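Local coordinates for DUF1987 domain-containing protein (Pseudomonas aeruginosa, PDB 6K4F) that probably acts as the phosphorylatable regulator of the SiaABC threonine phosphorylation pathway, which controls biofilm formation in response to carbon availability, at residues A[39-44]-A[70-75]; A[43-48]-A[77-82]; A[57-62]-A[81-86]. All blocks are in the same frame, centred on the assembly; numbering follows the deposited sequence.

Contact 1: residues A[39-44]-A[70-75]; sequences ELFGQV and TSSIKA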
loop_
_atom_site.group_PDB
_atom_site.type_symbol
_atom_site.label_atom_id
_atom_site.label_comp_id
_atom_site.label_asym_id
_atom_site.label_seq_id
_atom_site.Cartn_x
_atom_site.Cartn_y
_atom_site.Cartn_z
ATOM N N GLU A 39 -6.614 6.374 11.994
ATOM C CA GLU A 39 -5.513 6.877 12.814
ATOM C C GLU A 39 -4.185 6.306 12.336
ATOM O O GLU A 39 -3.164 7.009 12.314
ATOM C CB GLU A 39 -5.730 6.535 14.289
ATOM C CG GLU A 39 -6.321 7.660 15.133
ATOM C CD GLU A 39 -5.655 9.008 14.887
ATOM O OE1 GLU A 39 -6.249 9.845 14.170
ATOM O OE2 GLU A 39 -4.543 9.233 15.415
ATOM N N LEU A 40 -4.185 5.037 11.924
ATOM C CA LEU A 40 -2.958 4.396 11.466
ATOM C C LEU A 40 -2.631 4.754 10.016
ATOM O O LEU A 40 -1.481 5.072 9.701
ATOM C CB LEU A 40 -3.078 2.884 11.638
ATOM C CG LEU A 40 -1.850 2.094 11.193
ATOM C CD1 LEU A 40 -0.783 2.197 12.268
ATOM C CD2 LEU A 40 -2.226 0.643 10.909
ATOM N N PHE A 41 -3.622 4.725 9.112
ATOM C CA PHE A 41 -3.340 4.865 7.688
ATOM C C PHE A 41 -3.477 6.279 7.158
ATOM O O PHE A 41 -3.095 6.528 6.004
ATOM C CB PHE A 41 -4.281 3.956 6.869
ATOM C CG PHE A 41 -3.922 2.504 6.960
ATOM C CD1 PHE A 41 -2.822 2.003 6.276
ATOM C CD2 PHE A 41 -4.665 1.645 7.759
ATOM C CE1 PHE A 41 -2.479 0.654 6.378
ATOM C CE2 PHE A 41 -4.337 0.306 7.871
ATOM C CZ PHE A 41 -3.242 -0.198 7.186
ATOM N N GLY A 42 -4.075 7.190 7.925
ATOM C CA GLY A 42 -4.229 8.546 7.432
ATOM C C GLY A 42 -2.893 9.155 7.064
ATOM O O GLY A 42 -2.750 9.775 6.008
ATOM N N GLN A 43 -1.889 8.939 7.911
ATOM C CA GLN A 43 -0.548 9.447 7.641
ATOM C C GLN A 43 0.093 8.753 6.443
ATOM O O GLN A 43 0.974 9.339 5.797
ATOM C CB GLN A 43 0.322 9.276 8.883
ATOM C CG GLN A 43 0.535 7.817 9.254
ATOM C CD GLN A 43 0.929 7.595 10.695
ATOM O OE1 GLN A 43 1.687 8.392 11.294
ATOM N NE2 GLN A 43 0.443 6.483 11.273
ATOM N N VAL A 44 -0.309 7.510 6.147
ATOM C CA VAL A 44 0.223 6.807 4.976
ATOM C C VAL A 44 -0.359 7.395 3.704
ATOM O O VAL A 44 0.353 7.651 2.724
ATOM C CB VAL A 44 -0.068 5.300 5.073
ATOM C CG1 VAL A 44 0.549 4.546 3.858
ATOM C CG2 VAL A 44 0.421 4.754 6.405
ATOM N N THR A 70 -12.018 -4.944 8.147
ATOM C CA THR A 70 -12.836 -4.170 7.220
ATOM C C THR A 70 -12.285 -2.763 7.017
ATOM O O THR A 70 -12.146 -2.297 5.880
ATOM C CB THR A 70 -14.276 -4.135 7.740
ATOM O OG1 THR A 70 -14.855 -5.435 7.569
ATOM C CG2 THR A 70 -15.124 -3.085 6.991
ATOM N N SER A 71 -11.948 -2.069 8.108
ATOM C CA SER A 71 -11.522 -0.683 7.951
ATOM C C SER A 71 -10.154 -0.604 7.273
ATOM O O SER A 71 -9.883 0.359 6.544
ATOM C CB SER A 71 -11.533 0.035 9.308
ATOM O OG SER A 71 -10.607 -0.544 10.210
ATOM N N SER A 72 -9.321 -1.643 7.435
ATOM C CA SER A 72 -8.018 -1.674 6.770
ATOM C C SER A 72 -8.174 -1.912 5.272
ATOM O O SER A 72 -7.440 -1.340 4.463
ATOM C CB SER A 72 -7.134 -2.764 7.383
ATOM O OG SER A 72 -6.727 -2.396 8.685
ATOM N N ILE A 73 -9.134 -2.752 4.887
ATOM C CA ILE A 73 -9.451 -2.920 3.470
ATOM C C ILE A 73 -9.852 -1.582 2.859
ATOM O O ILE A 73 -9.404 -1.223 1.770
ATOM C CB ILE A 73 -10.554 -3.985 3.291
ATOM C CG1 ILE A 73 -10.004 -5.379 3.596
ATOM C CG2 ILE A 73 -11.135 -3.924 1.880
ATOM C CD1 ILE A 73 -11.072 -6.464 3.599
ATOM N N LYS A 74 -10.676 -0.803 3.567
ATOM C CA LYS A 74 -11.088 0.495 3.035
ATOM C C LYS A 74 -9.912 1.454 2.917
ATOM O O LYS A 74 -9.819 2.216 1.943
ATOM C CB LYS A 74 -12.179 1.093 3.921
ATOM C CG LYS A 74 -13.427 0.207 3.952
ATOM C CD LYS A 74 -14.573 0.859 4.672
ATOM C CE LYS A 74 -15.835 0.057 4.462
ATOM N NZ LYS A 74 -16.624 0.551 3.315
ATOM N N ALA A 75 -9.009 1.428 3.902
ATOM C CA ALA A 75 -7.837 2.299 3.872
ATOM C C ALA A 75 -6.918 1.946 2.711
ATOM O O ALA A 75 -6.414 2.834 2.015
ATOM C CB ALA A 75 -7.081 2.198 5.198
#
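Phe-41 on helix 37-53 and Ala-75 on helix 70-88 make the apolar half of this contact. The CB methyl of Ala-75 lies 3.6 Å from CD2 of the Phe-41 ring, just as close to its CG, and 3.7 Å from CB of Phe-41, so one methyl sits against the root of the aromatic side chain and approaches the ring obliquely. With chi1 at -74°, CG of Phe-41 stands opposite the carbonyl carbon, and the ring is carried across the gap toward the second helix. Alanine suits this place because the CA atoms of Phe-41 and Ala-75 are just 6.4 Å apart, and a lone methyl can sit against CB, CG and CD2 of Phe-41 at this short separation.

The polar half is a van der Waals touch without a hydrogen bond: OG of Ser-72 lies near the plane of the ring, at its edge, 3.7 Å from CE2 of Phe-41. That hydroxyl is engaged elsewhere, hydrogen-bonded to OG of Ser-32 and to OD1 of Asn-69, the residue just before helix 70-88. A serine fits here, small enough to lie at the ring edge and with its polar end satisfied although buried.

Within helix 37-53, which is kinked in this region, NE2 of Gln-43 donates to O of Leu-40 at 2.9 Å, with an N-H...O angle of 168°. Phe-41 also packs on Ile-17 of strand 16-20, linking the helix pair to the sheet beneath. The chemistry implies that dispersion joins the two helices here, while the hydroxyl's hydrogen bonds probably help to hold the ring's polar neighbour.

Contact 2: residues A[43-48]-A[77-82]; sequences QVIDWV and MDILDL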
loop_
_atom_site.group_PDB
_atom_site.type_symbol
_atom_site.label_atom_id
_atom_site.label_comp_id
_atom_site.label_asym_id
_atom_site.label_seq_id
_atom_site.Cartn_x
_atom_site.Cartn_y
_atom_site.Cartn_z
ATOM N N GLN A 43 -1.889 8.939 7.911
ATOM C CA GLN A 43 -0.548 9.447 7.641
ATOM C C GLN A 43 0.093 8.753 6.443
ATOM O O GLN A 43 0.974 9.339 5.797
ATOM C CB GLN A 43 0.322 9.276 8.883
ATOM C CG GLN A 43 0.535 7.817 9.254
ATOM C CD GLN A 43 0.929 7.595 10.695
ATOM O OE1 GLN A 43 1.687 8.392 11.294
ATOM N NE2 GLN A 43 0.443 6.483 11.273
ATOM N N VAL A 44 -0.309 7.510 6.147
ATOM C CA VAL A 44 0.223 6.807 4.976
ATOM C C VAL A 44 -0.359 7.395 3.704
ATOM O O VAL A 44 0.353 7.651 2.724
ATOM C CB VAL A 44 -0.068 5.300 5.073
ATOM C CG1 VAL A 44 0.549 4.546 3.858
ATOM C CG2 VAL A 44 0.421 4.754 6.405
ATOM N N ILE A 45 -1.676 7.596 3.695
ATOM C CA ILE A 45 -2.325 8.280 2.586
ATOM C C ILE A 45 -1.662 9.627 2.355
ATOM O O ILE A 45 -1.326 9.999 1.223
ATOM C CB ILE A 45 -3.831 8.424 2.875
ATOM C CG1 ILE A 45 -4.484 7.036 2.903
ATOM C CG2 ILE A 45 -4.500 9.323 1.844
ATOM C CD1 ILE A 45 -5.932 7.042 3.382
ATOM N N ASP A 46 -1.454 10.374 3.441
ATOM C CA ASP A 46 -0.818 11.682 3.346
ATOM C C ASP A 46 0.567 11.580 2.723
ATOM O O ASP A 46 0.920 12.365 1.841
ATOM C CB ASP A 46 -0.747 12.307 4.744
ATOM C CG ASP A 46 -0.441 13.791 4.715
ATOM O OD1 ASP A 46 0.751 14.156 4.589
ATOM O OD2 ASP A 46 -1.393 14.592 4.835
ATOM N N TRP A 47 1.372 10.613 3.178
ATOM C CA TRP A 47 2.722 10.463 2.642
ATOM C C TRP A 47 2.684 10.166 1.145
ATOM O O TRP A 47 3.463 10.729 0.366
ATOM C CB TRP A 47 3.457 9.359 3.409
ATOM C CG TRP A 47 4.924 9.225 3.090
ATOM C CD1 TRP A 47 5.957 9.839 3.723
ATOM C CD2 TRP A 47 5.507 8.406 2.068
ATOM N NE1 TRP A 47 7.155 9.462 3.160
ATOM C CE2 TRP A 47 6.907 8.573 2.148
ATOM C CE3 TRP A 47 4.984 7.541 1.102
ATOM C CZ2 TRP A 47 7.792 7.923 1.280
ATOM C CZ3 TRP A 47 5.860 6.891 0.244
ATOM C CH2 TRP A 47 7.248 7.077 0.342
ATOM N N VAL A 48 1.759 9.314 0.723
ATOM C CA VAL A 48 1.650 9.000 -0.700
ATOM C C VAL A 48 1.251 10.244 -1.479
ATOM O O VAL A 48 1.829 10.550 -2.530
ATOM C CB VAL A 48 0.655 7.849 -0.916
ATOM C CG1 VAL A 48 0.380 7.651 -2.427
ATOM C CG2 VAL A 48 1.194 6.574 -0.291
ATOM N N MET A 77 -7.863 0.452 -0.113
ATOM C CA MET A 77 -8.542 0.871 -1.337
ATOM C C MET A 77 -8.334 2.360 -1.594
ATOM O O MET A 77 -8.168 2.783 -2.747
ATOM C CB MET A 77 -10.028 0.537 -1.249
ATOM C CG MET A 77 -10.818 0.913 -2.480
ATOM S SD MET A 77 -10.588 -0.325 -3.768
ATOM C CE MET A 77 -11.387 -1.694 -2.954
ATOM N N ASP A 78 -8.311 3.166 -0.521
ATOM C CA ASP A 78 -8.065 4.598 -0.657
ATOM C C ASP A 78 -6.669 4.862 -1.202
ATOM O O ASP A 78 -6.488 5.705 -2.087
ATOM C CB ASP A 78 -8.247 5.305 0.693
ATOM C CG ASP A 78 -9.719 5.392 1.138
ATOM O OD1 ASP A 78 -10.625 5.186 0.305
ATOM O OD2 ASP A 78 -9.958 5.688 2.330
ATOM N N ILE A 79 -5.669 4.150 -0.683
ATOM C CA ILE A 79 -4.312 4.259 -1.217
ATOM C C ILE A 79 -4.274 3.834 -2.682
ATOM O O ILE A 79 -3.719 4.532 -3.539
ATOM C CB ILE A 79 -3.346 3.426 -0.360
ATOM C CG1 ILE A 79 -3.207 4.052 1.043
ATOM C CG2 ILE A 79 -1.994 3.304 -1.053
ATOM C CD1 ILE A 79 -2.487 3.148 2.042
ATOM N N LEU A 80 -4.859 2.682 -2.990
ATOM C CA LEU A 80 -4.866 2.206 -4.373
ATOM C C LEU A 80 -5.584 3.186 -5.292
ATOM O O LEU A 80 -5.159 3.405 -6.433
ATOM C CB LEU A 80 -5.516 0.825 -4.444
ATOM C CG LEU A 80 -4.746 -0.284 -3.718
ATOM C CD1 LEU A 80 -5.429 -1.644 -3.879
ATOM C CD2 LEU A 80 -3.302 -0.340 -4.198
ATOM N N ASP A 81 -6.672 3.799 -4.811
ATOM C CA ASP A 81 -7.376 4.772 -5.639
ATOM C C ASP A 81 -6.525 6.013 -5.883
ATOM O O ASP A 81 -6.575 6.590 -6.980
ATOM C CB ASP A 81 -8.728 5.134 -5.009
ATOM C CG ASP A 81 -9.826 4.085 -5.297
ATOM O OD1 ASP A 81 -9.792 3.440 -6.366
ATOM O OD2 ASP A 81 -10.741 3.916 -4.457
ATOM N N LEU A 82 -5.721 6.424 -4.894
ATOM C CA LEU A 82 -4.754 7.498 -5.117
ATOM C C LEU A 82 -3.741 7.108 -6.190
ATOM O O LEU A 82 -3.426 7.900 -7.086
ATOM C CB LEU A 82 -4.039 7.849 -3.811
ATOM C CG LEU A 82 -4.493 9.108 -3.069
ATOM C CD1 LEU A 82 -4.035 10.347 -3.818
ATOM C CD2 LEU A 82 -6.003 9.127 -2.879
#
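Ile-79 of helix 70-88 meets both Val-44 and Ile-45 of helix 37-53, and its side chain can be followed outward. Its CB carries two branches. CG2 is directed to the sheet side, where it packs on Leu-61 of strand 59-68. CG1 stands opposite the carbonyl carbon (chi1 -68°) and heads for the other helix, coming within 3.7 Å of CG1 of Ile-45. One bond farther, chi2 of 169° extends the chain, and the CD1 tip reaches CG1 of Val-44 at 3.8 Å. A beta-branched residue with a long arm suits this place: one branch serves the sheet and the other spans the groove between the helices.

Ile-45 has the same rotamer, and the two isoleucines cross at a slant, CG1 against CG1, at the pair whose CA atoms are nearest across the segments, 5.9 Å apart. The CD1 tip of Ile-45 continues past this crossing to CB of Asp-78, 4.0 Å away. Asp-78 meets it through this methylene and not through its carboxylate, which suits an acid in a partly exposed position. Val-44, shorter, also rests on Leu-26 of strand 25-29.

The axes of segments 43-48 and 77-82 run almost parallel, 7° apart, with a closest approach of 10.1 Å; the helices lie side by side on one face of the sheet. With no hydrogen bond across the pair, complementary aliphatic shape and the exclusion of water hold it together.

Contact 3: residues A[57-62]-A[81-86]; sequences RPLELD and DLLEEA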
loop_
_atom_site.group_PDB
_atom_site.type_symbol
_atom_site.label_atom_id
_atom_site.label_comp_id
_atom_site.label_asym_id
_atom_site.label_seq_id
_atom_site.Cartn_x
_atom_site.Cartn_y
_atom_site.Cartn_z
ATOM N N ARG A 57 8.878 11.051 -9.781
ATOM C CA ARG A 57 9.556 9.769 -9.729
ATOM C C ARG A 57 8.550 8.628 -9.564
ATOM O O ARG A 57 7.422 8.839 -9.109
ATOM C CB ARG A 57 10.571 9.756 -8.587
ATOM C CG ARG A 57 11.843 10.528 -8.901
ATOM C CD ARG A 57 12.835 10.479 -7.751
ATOM N NE ARG A 57 12.284 11.054 -6.526
ATOM C CZ ARG A 57 12.098 10.370 -5.404
ATOM N NH1 ARG A 57 12.421 9.085 -5.357
ATOM N NH2 ARG A 57 11.591 10.964 -4.333
ATOM N N PRO A 58 8.927 7.410 -9.946
ATOM C CA PRO A 58 8.003 6.279 -9.798
ATOM C C PRO A 58 7.812 5.892 -8.339
ATOM O O PRO A 58 8.700 6.067 -7.498
ATOM C CB PRO A 58 8.685 5.156 -10.586
ATOM C CG PRO A 58 9.686 5.851 -11.469
ATOM C CD PRO A 58 10.142 7.025 -10.685
ATOM N N LEU A 59 6.625 5.371 -8.041
ATOM C CA LEU A 59 6.304 4.840 -6.720
ATOM C C LEU A 59 5.990 3.355 -6.843
ATOM O O LEU A 59 5.209 2.945 -7.715
ATOM C CB LEU A 59 5.121 5.590 -6.096
ATOM C CG LEU A 59 4.719 5.161 -4.674
ATOM C CD1 LEU A 59 5.893 5.268 -3.699
ATOM C CD2 LEU A 59 3.522 5.967 -4.162
ATOM N N GLU A 60 6.618 2.547 -5.996
ATOM C CA GLU A 60 6.422 1.102 -5.973
ATOM C C GLU A 60 5.876 0.694 -4.616
ATOM O O GLU A 60 6.405 1.126 -3.586
ATOM C CB GLU A 60 7.735 0.358 -6.217
ATOM C CG GLU A 60 8.176 0.260 -7.651
ATOM C CD GLU A 60 8.849 -1.069 -7.930
ATOM O OE1 GLU A 60 9.748 -1.452 -7.152
ATOM O OE2 GLU A 60 8.471 -1.737 -8.914
ATOM N N LEU A 61 4.834 -0.138 -4.601
ATOM C CA LEU A 61 4.323 -0.705 -3.353
ATOM C C LEU A 61 4.756 -2.162 -3.245
ATOM O O LEU A 61 4.571 -2.937 -4.191
ATOM C CB LEU A 61 2.792 -0.604 -3.270
ATOM C CG LEU A 61 2.274 0.591 -2.467
ATOM C CD1 LEU A 61 2.598 1.852 -3.221
ATOM C CD2 LEU A 61 0.776 0.466 -2.240
ATOM N N ASP A 62 5.315 -2.538 -2.092
ATOM C CA ASP A 62 5.681 -3.931 -1.820
ATOM C C ASP A 62 4.962 -4.394 -0.558
ATOM O O ASP A 62 5.329 -4.003 0.557
ATOM C CB ASP A 62 7.186 -4.100 -1.677
ATOM C CG ASP A 62 7.611 -5.548 -1.797
ATOM O OD1 ASP A 62 7.762 -6.034 -2.939
ATOM O OD2 ASP A 62 7.771 -6.209 -0.748
ATOM N N ASP A 81 -6.672 3.799 -4.811
ATOM C CA ASP A 81 -7.376 4.772 -5.639
ATOM C C ASP A 81 -6.525 6.013 -5.883
ATOM O O ASP A 81 -6.575 6.590 -6.980
ATOM C CB ASP A 81 -8.728 5.134 -5.009
ATOM C CG ASP A 81 -9.826 4.085 -5.297
ATOM O OD1 ASP A 81 -9.792 3.440 -6.366
ATOM O OD2 ASP A 81 -10.741 3.916 -4.457
ATOM N N LEU A 82 -5.721 6.424 -4.894
ATOM C CA LEU A 82 -4.754 7.498 -5.117
ATOM C C LEU A 82 -3.741 7.108 -6.190
ATOM O O LEU A 82 -3.426 7.900 -7.086
ATOM C CB LEU A 82 -4.039 7.849 -3.811
ATOM C CG LEU A 82 -4.493 9.108 -3.069
ATOM C CD1 LEU A 82 -4.035 10.347 -3.818
ATOM C CD2 LEU A 82 -6.003 9.127 -2.879
ATOM N N LEU A 83 -3.198 5.894 -6.099
ATOM C CA LEU A 83 -2.237 5.443 -7.095
ATOM C C LEU A 83 -2.876 5.345 -8.475
ATOM O O LEU A 83 -2.235 5.651 -9.489
ATOM C CB LEU A 83 -1.656 4.095 -6.683
ATOM C CG LEU A 83 -0.886 4.078 -5.354
ATOM C CD1 LEU A 83 -0.479 2.660 -5.004
ATOM C CD2 LEU A 83 0.329 4.950 -5.477
ATOM N N GLU A 84 -4.132 4.903 -8.541
ATOM C CA GLU A 84 -4.769 4.729 -9.848
ATOM C C GLU A 84 -5.000 6.077 -10.524
ATOM O O GLU A 84 -4.707 6.244 -11.714
ATOM C CB GLU A 84 -6.084 3.965 -9.704
ATOM C CG GLU A 84 -6.935 3.955 -10.979
ATOM C CD GLU A 84 -6.390 3.014 -12.050
ATOM O OE1 GLU A 84 -5.346 2.373 -11.810
ATOM O OE2 GLU A 84 -7.014 2.911 -13.132
ATOM N N GLU A 85 -5.535 7.045 -9.775
ATOM C CA GLU A 85 -5.655 8.414 -10.266
ATOM C C GLU A 85 -4.320 8.936 -10.784
ATOM O O GLU A 85 -4.248 9.536 -11.863
ATOM C CB GLU A 85 -6.183 9.313 -9.147
ATOM C CG GLU A 85 -6.326 10.788 -9.509
ATOM C CD GLU A 85 -7.106 11.015 -10.792
ATOM O OE1 GLU A 85 -8.103 10.298 -11.020
ATOM O OE2 GLU A 85 -6.730 11.922 -11.565
ATOM N N ALA A 86 -3.246 8.719 -10.022
ATOM C CA ALA A 86 -1.938 9.187 -10.463
ATOM C C ALA A 86 -1.486 8.443 -11.712
ATOM O O ALA A 86 -0.894 9.043 -12.617
ATOM C CB ALA A 86 -0.912 9.031 -9.342
#
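Leu-83 of helix 70-88 turns one methyl to Leu-59 and the other to Leu-61 of strand 59-68, and the tight part of the contact is made by these three leucines. The CD2 methyl of Leu-83 meets CD2 of Leu-59 at 3.6 Å, the two side chains lying about at right angles. Its CD1 methyl meets Leu-61 end on, 3.6 Å from CD1 and 3.7 Å from CD2 of that residue. The fork of Leu-83 thus divides its contacts, one prong for each strand residue. Chi1 of -61° and an extended chi2 of 175° carry the fork down from the helix to the sheet. Residues two apart on a strand face the same way, so both meet the helix, and the branched apolar end of leucine suits a buried helix-sheet interface.

On the reverse face of the strand the chemistry changes. Glu-60, between the two leucines, points away from the helix and forms salt bridges with Arg-25 and Arg-96; Asp-62 likewise pairs with Arg-64 and Arg-96. On the helix, the exposed acids Asp-81 and Glu-85 take no part in the contact with the strand.

Strand 59-68, helix 70-88 and strand 93-99 form a beta-alpha-beta unit, and Leu-83 also touches Val-93 of the second strand. The alternation of apolar and charged residues along strand 59-68 implies that water exclusion docks the helix on one face of the sheet, whereas a network of charges dresses the other.

All three contacts are buried and rest on helix 70-88, used from its first turns in contact 1 to its later turns in contact 3. Contacts 1 and 2 join it to helix 37-53 and overlap in sequence at Gln-43 and Val-44; contact 3 turns to strand 59-68. Contact 2 lies nearest the centre of the chain and adjoins contact 3 through Val-48, which packs on Leu-59 and Leu-83. Contacts 1 and 3 do not touch. The chemistry follows position: aromatic and serine packing near the helix start, crossing branched aliphatics midway, and leucines against the sheet, whose reverse face carries charges.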